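Local coordinates for prenyltransference for protein (Lavandula lanata, PDB 5HC8) that probably joins two dimethylallyl diphosphate units head-to-middle to make lavandulyl diphosphate, as a prenyltransferase of the undecaprenyl diphosphate synthase family, at residues Asn14-Ile19 and Pro188-Arg193. Numbering follows the deposited sequence.
Sequences NHVAII and PDLLIR. With ISY (3-methylbut-3-enylsulfanyl(phosphonooxy)phosphinic acid), chain F.
Ile19 CG2 covers one face of the Arg193 guanidinium, off its centre. Arg193 NH2 donates to ISY O4 at 3.0 Å, in the guanidinium plane, with a bent N-H...O angle of 135°. Arg193 CG is anti to the backbone N (chi1 179°), and the chain runs extended to NE, which carries the group past Ile19 to the ligand. Arg193 NH2 also forms a salt bridge with Asp21, and Arg193 NH1 bonds to Ser201 OG and Arg199 O. A leucine in place of Arg193 would probably leave ISY O4 without this donor and take one salt-bridge partner from Asp21. Pro188 CB sits 4.0 Å from the His15 ring centroid in a CH-pi contact, and His15 NE2 bonds to Thr61 OG1. Asp189 OD2 accepts His15 N through its anti lone pair at 2.9 Å. Parallel strand bonds follow, including Ile192 N to Ala17 O (2.8 Å) and Ile19 N to Ile192 O (2.7 Å). Ala17 CB and Ile19 CG1 both meet Leu191 CD1. Val16 CG1 meets Ile192 CD1 on the other sheet face. In this cis-prenyltransferase fold, the C-terminal strand ends put Ile19 CG2 against ISY C11 and Arg193 at the diphosphate. Both strands lie inside the six-stranded parallel sheet: 59-65 runs beside 15-19, 212-215 beside 190-193, and helix 225-237 packs on Leu190 and Ile192.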
ATOM      1  N   ASN A  14       2.536 -17.365   5.166  1.00 25.79           N
ATOM      2  CA  ASN A  14       1.881 -18.100   4.127  1.00 25.99           C
ATOM      3  C   ASN A  14       2.278 -17.558   2.732  1.00 25.98           C
ATOM      4  O   ASN A  14       2.568 -18.340   1.806  1.00 26.66           O
ATOM      5  CB  ASN A  14       0.359 -18.033   4.256  1.00 26.86           C
ATOM      6  CG  ASN A  14      -0.146 -18.794   5.456  1.00 34.64           C
ATOM      7  OD1 ASN A  14       0.408 -19.814   5.818  1.00 36.52           O
ATOM      8  ND2 ASN A  14      -1.130 -18.260   6.110  1.00 31.41           N
ATOM      9  N   HIS A  15       2.198 -16.244   2.582  1.00 25.21           N
ATOM     10  CA  HIS A  15       2.437 -15.611   1.259  1.00 25.13           C
ATOM     11  C   HIS A  15       3.579 -14.640   1.400  1.00 22.47           C
ATOM     12  O   HIS A  15       3.515 -13.710   2.243  1.00 25.09           O
ATOM     13  CB  HIS A  15       1.148 -14.902   0.814  1.00 25.31           C
ATOM     14  CG  HIS A  15       1.209 -14.187  -0.491  1.00 22.99           C
ATOM     15  ND1 HIS A  15       0.119 -13.467  -0.981  1.00 21.84           N
ATOM     16  CD2 HIS A  15       2.200 -14.033  -1.396  1.00 22.76           C
ATOM     17  CE1 HIS A  15       0.450 -12.917  -2.143  1.00 20.58           C
ATOM     18  NE2 HIS A  15       1.692 -13.277  -2.427  1.00 22.39           N
ATOM     19  N   VAL A  16       4.627 -14.854   0.585  1.00 21.49           N
ATOM     20  CA  VAL A  16       5.749 -13.886   0.478  1.00 22.99           C
ATOM     21  C   VAL A  16       5.757 -13.302  -0.927  1.00 20.74           C
ATOM     22  O   VAL A  16       5.667 -14.095  -1.906  1.00 22.83           O
ATOM     23  CB  VAL A  16       7.137 -14.550   0.812  1.00 22.32           C
ATOM     24  CG1 VAL A  16       8.310 -13.547   0.626  1.00 26.43           C
ATOM     25  CG2 VAL A  16       7.115 -15.065   2.247  1.00 25.43           C
ATOM     26  N   ALA A  17       5.882 -11.962  -1.045  1.00 22.01           N
ATOM     27  CA  ALA A  17       5.964 -11.326  -2.334  1.00 21.00           C
ATOM     28  C   ALA A  17       7.209 -10.542  -2.449  1.00 22.01           C
ATOM     29  O   ALA A  17       7.617  -9.886  -1.511  1.00 20.49           O
ATOM     30  CB  ALA A  17       4.749 -10.400  -2.609  1.00 20.52           C
ATOM     31  N   ILE A  18       7.764 -10.531  -3.652  1.00 24.04           N
ATOM     32  CA  ILE A  18       8.999  -9.852  -3.924  1.00 23.30           C
ATOM     33  C   ILE A  18       8.948  -8.853  -5.067  1.00 22.72           C
ATOM     34  O   ILE A  18       8.512  -9.176  -6.161  1.00 22.93           O
ATOM     35  CB  ILE A  18      10.118 -10.871  -4.289  1.00 23.93           C
ATOM     36  CG1 ILE A  18      10.294 -11.884  -3.141  1.00 26.67           C
ATOM     37  CG2 ILE A  18      11.420 -10.147  -4.534  1.00 24.73           C
ATOM     38  CD1 ILE A  18      11.361 -12.949  -3.383  1.00 28.39           C
ATOM     39  N   ILE A  19       9.351  -7.629  -4.781  1.00 20.09           N
ATOM     40  CA  ILE A  19       9.572  -6.599  -5.809  1.00 23.26           C
ATOM     41  C   ILE A  19      11.031  -6.553  -6.214  1.00 22.01           C
ATOM     42  O   ILE A  19      11.890  -6.152  -5.443  1.00 21.78           O
ATOM     43  CB  ILE A  19       9.118  -5.207  -5.288  1.00 24.02           C
ATOM     44  CG1 ILE A  19       7.631  -5.215  -4.952  1.00 23.99           C
ATOM     45  CG2 ILE A  19       9.414  -4.083  -6.255  1.00 25.93           C
ATOM     46  CD1 ILE A  19       7.129  -3.910  -4.376  1.00 23.83           C
ATOM     47  N   PRO A 188      -0.161 -10.762   0.923  1.00 23.56           N
ATOM     48  CA  PRO A 188       1.130 -11.180   1.459  1.00 23.87           C
ATOM     49  C   PRO A 188       1.240 -10.914   2.925  1.00 23.04           C
ATOM     50  O   PRO A 188       0.759  -9.899   3.406  1.00 23.25           O
ATOM     51  CB  PRO A 188       2.174 -10.366   0.664  1.00 25.63           C
ATOM     52  CG  PRO A 188       1.416  -9.564  -0.299  1.00 24.88           C
ATOM     53  CD  PRO A 188      -0.044  -9.698  -0.091  1.00 24.50           C
ATOM     54  N   ASP A 189       1.907 -11.845   3.629  1.00 22.30           N
ATOM     55  CA  ASP A 189       2.325 -11.624   4.994  1.00 22.18           C
ATOM     56  C   ASP A 189       3.580 -10.747   5.028  1.00 20.49           C
ATOM     57  O   ASP A 189       3.805  -9.965   5.983  1.00 19.41           O
ATOM     58  CB  ASP A 189       2.601 -12.996   5.629  1.00 23.03           C
ATOM     59  CG  ASP A 189       1.347 -13.822   5.693  1.00 27.85           C
ATOM     60  OD1 ASP A 189       0.447 -13.408   6.439  1.00 28.14           O
ATOM     61  OD2 ASP A 189       1.229 -14.762   4.911  1.00 29.07           O
ATOM     62  N   LEU A 190       4.408 -10.907   4.008  1.00 19.99           N
ATOM     63  CA  LEU A 190       5.720 -10.262   3.957  1.00 20.63           C
ATOM     64  C   LEU A 190       5.968  -9.791   2.509  1.00 19.96           C
ATOM     65  O   LEU A 190       5.778 -10.571   1.598  1.00 21.36           O
ATOM     66  CB  LEU A 190       6.826 -11.245   4.346  1.00 22.18           C
ATOM     67  CG  LEU A 190       8.265 -10.813   4.190  1.00 20.43           C
ATOM     68  CD1 LEU A 190       8.565  -9.647   5.076  1.00 20.65           C
ATOM     69  CD2 LEU A 190       9.313 -11.967   4.419  1.00 22.24           C
ATOM     70  N   LEU A 191       6.385  -8.545   2.339  1.00 21.00           N
ATOM     71  CA  LEU A 191       6.654  -7.975   1.030  1.00 21.47           C
ATOM     72  C   LEU A 191       8.101  -7.559   1.122  1.00 22.77           C
ATOM     73  O   LEU A 191       8.470  -6.778   1.990  1.00 21.24           O
ATOM     74  CB  LEU A 191       5.797  -6.753   0.756  1.00 21.04           C
ATOM     75  CG  LEU A 191       6.170  -5.979  -0.525  1.00 24.60           C
ATOM     76  CD1 LEU A 191       5.821  -6.805  -1.721  1.00 27.39           C
ATOM     77  CD2 LEU A 191       5.298  -4.719  -0.557  1.00 26.14           C
ATOM     78  N   ILE A 192       8.880  -8.076   0.194  1.00 21.20           N
ATOM     79  CA  ILE A 192      10.268  -7.757   0.083  1.00 23.82           C
ATOM     80  C   ILE A 192      10.519  -6.845  -1.128  1.00 22.15           C
ATOM     81  O   ILE A 192      10.153  -7.173  -2.221  1.00 21.16           O
ATOM     82  CB  ILE A 192      11.079  -9.040  -0.101  1.00 24.71           C
ATOM     83  CG1 ILE A 192      10.941  -9.951   1.128  1.00 24.16           C
ATOM     84  CG2 ILE A 192      12.538  -8.724  -0.298  1.00 23.03           C
ATOM     85  CD1 ILE A 192      11.526 -11.374   0.901  1.00 23.42           C
ATOM     86  N   ARG A 193      11.275  -5.780  -0.925  1.00 20.77           N
ATOM     87  CA  ARG A 193      11.721  -4.988  -2.052  1.00 22.17           C
ATOM     88  C   ARG A 193      13.199  -4.748  -2.018  1.00 24.48           C
ATOM     89  O   ARG A 193      13.716  -4.210  -1.074  1.00 22.77           O
ATOM     90  CB  ARG A 193      10.975  -3.651  -2.161  1.00 22.09           C
ATOM     91  CG  ARG A 193      11.451  -2.788  -3.334  1.00 22.09           C
ATOM     92  CD  ARG A 193      10.564  -1.577  -3.599  1.00 23.90           C
ATOM     93  NE  ARG A 193      11.166  -0.860  -4.702  1.00 23.52           N
ATOM     94  CZ  ARG A 193      10.500  -0.197  -5.641  1.00 24.35           C
ATOM     95  NH1 ARG A 193       9.183  -0.035  -5.603  1.00 23.83           N
ATOM     96  NH2 ARG A 193      11.170   0.353  -6.625  1.00 23.38           N
TER
HETATM   97  P1  ISY F 405      10.058   2.673  -9.829  1.00 31.31           P
HETATM   98  O2  ISY F 405       9.569   1.363 -10.719  1.00 34.67           O
HETATM   99  P3  ISY F 405      10.398   0.089 -11.138  1.00 33.65           P
HETATM  100  O4  ISY F 405      11.252   2.299  -8.866  1.00 36.30           O
HETATM  101  O5  ISY F 405       8.898   3.358  -9.051  1.00 31.38           O
HETATM  102  O6  ISY F 405      10.555   3.665 -10.873  1.00 33.52           O
HETATM  103  O7  ISY F 405      11.819   0.439 -11.395  1.00 31.62           O
HETATM  104  O8  ISY F 405       9.598  -0.666 -12.298  1.00 33.91           O
HETATM  105  S9  ISY F 405      10.436  -1.110  -9.371  1.00 34.30           S
HETATM  106  C10 ISY F 405       8.860  -1.922  -9.495  1.00 36.99           C
HETATM  107  C11 ISY F 405       9.279  -3.337  -9.801  1.00 40.63           C
HETATM  108  C12 ISY F 405       8.642  -4.129 -10.907  1.00 35.30           C
HETATM  109  C13 ISY F 405       9.088  -5.500 -11.131  1.00 37.95           C
HETATM  110  C14 ISY F 405       7.729  -3.496 -11.890  1.00 36.43           C
HETATM  111  O   HOH W   1      -1.761 -15.140   6.438  1.00 45.59           O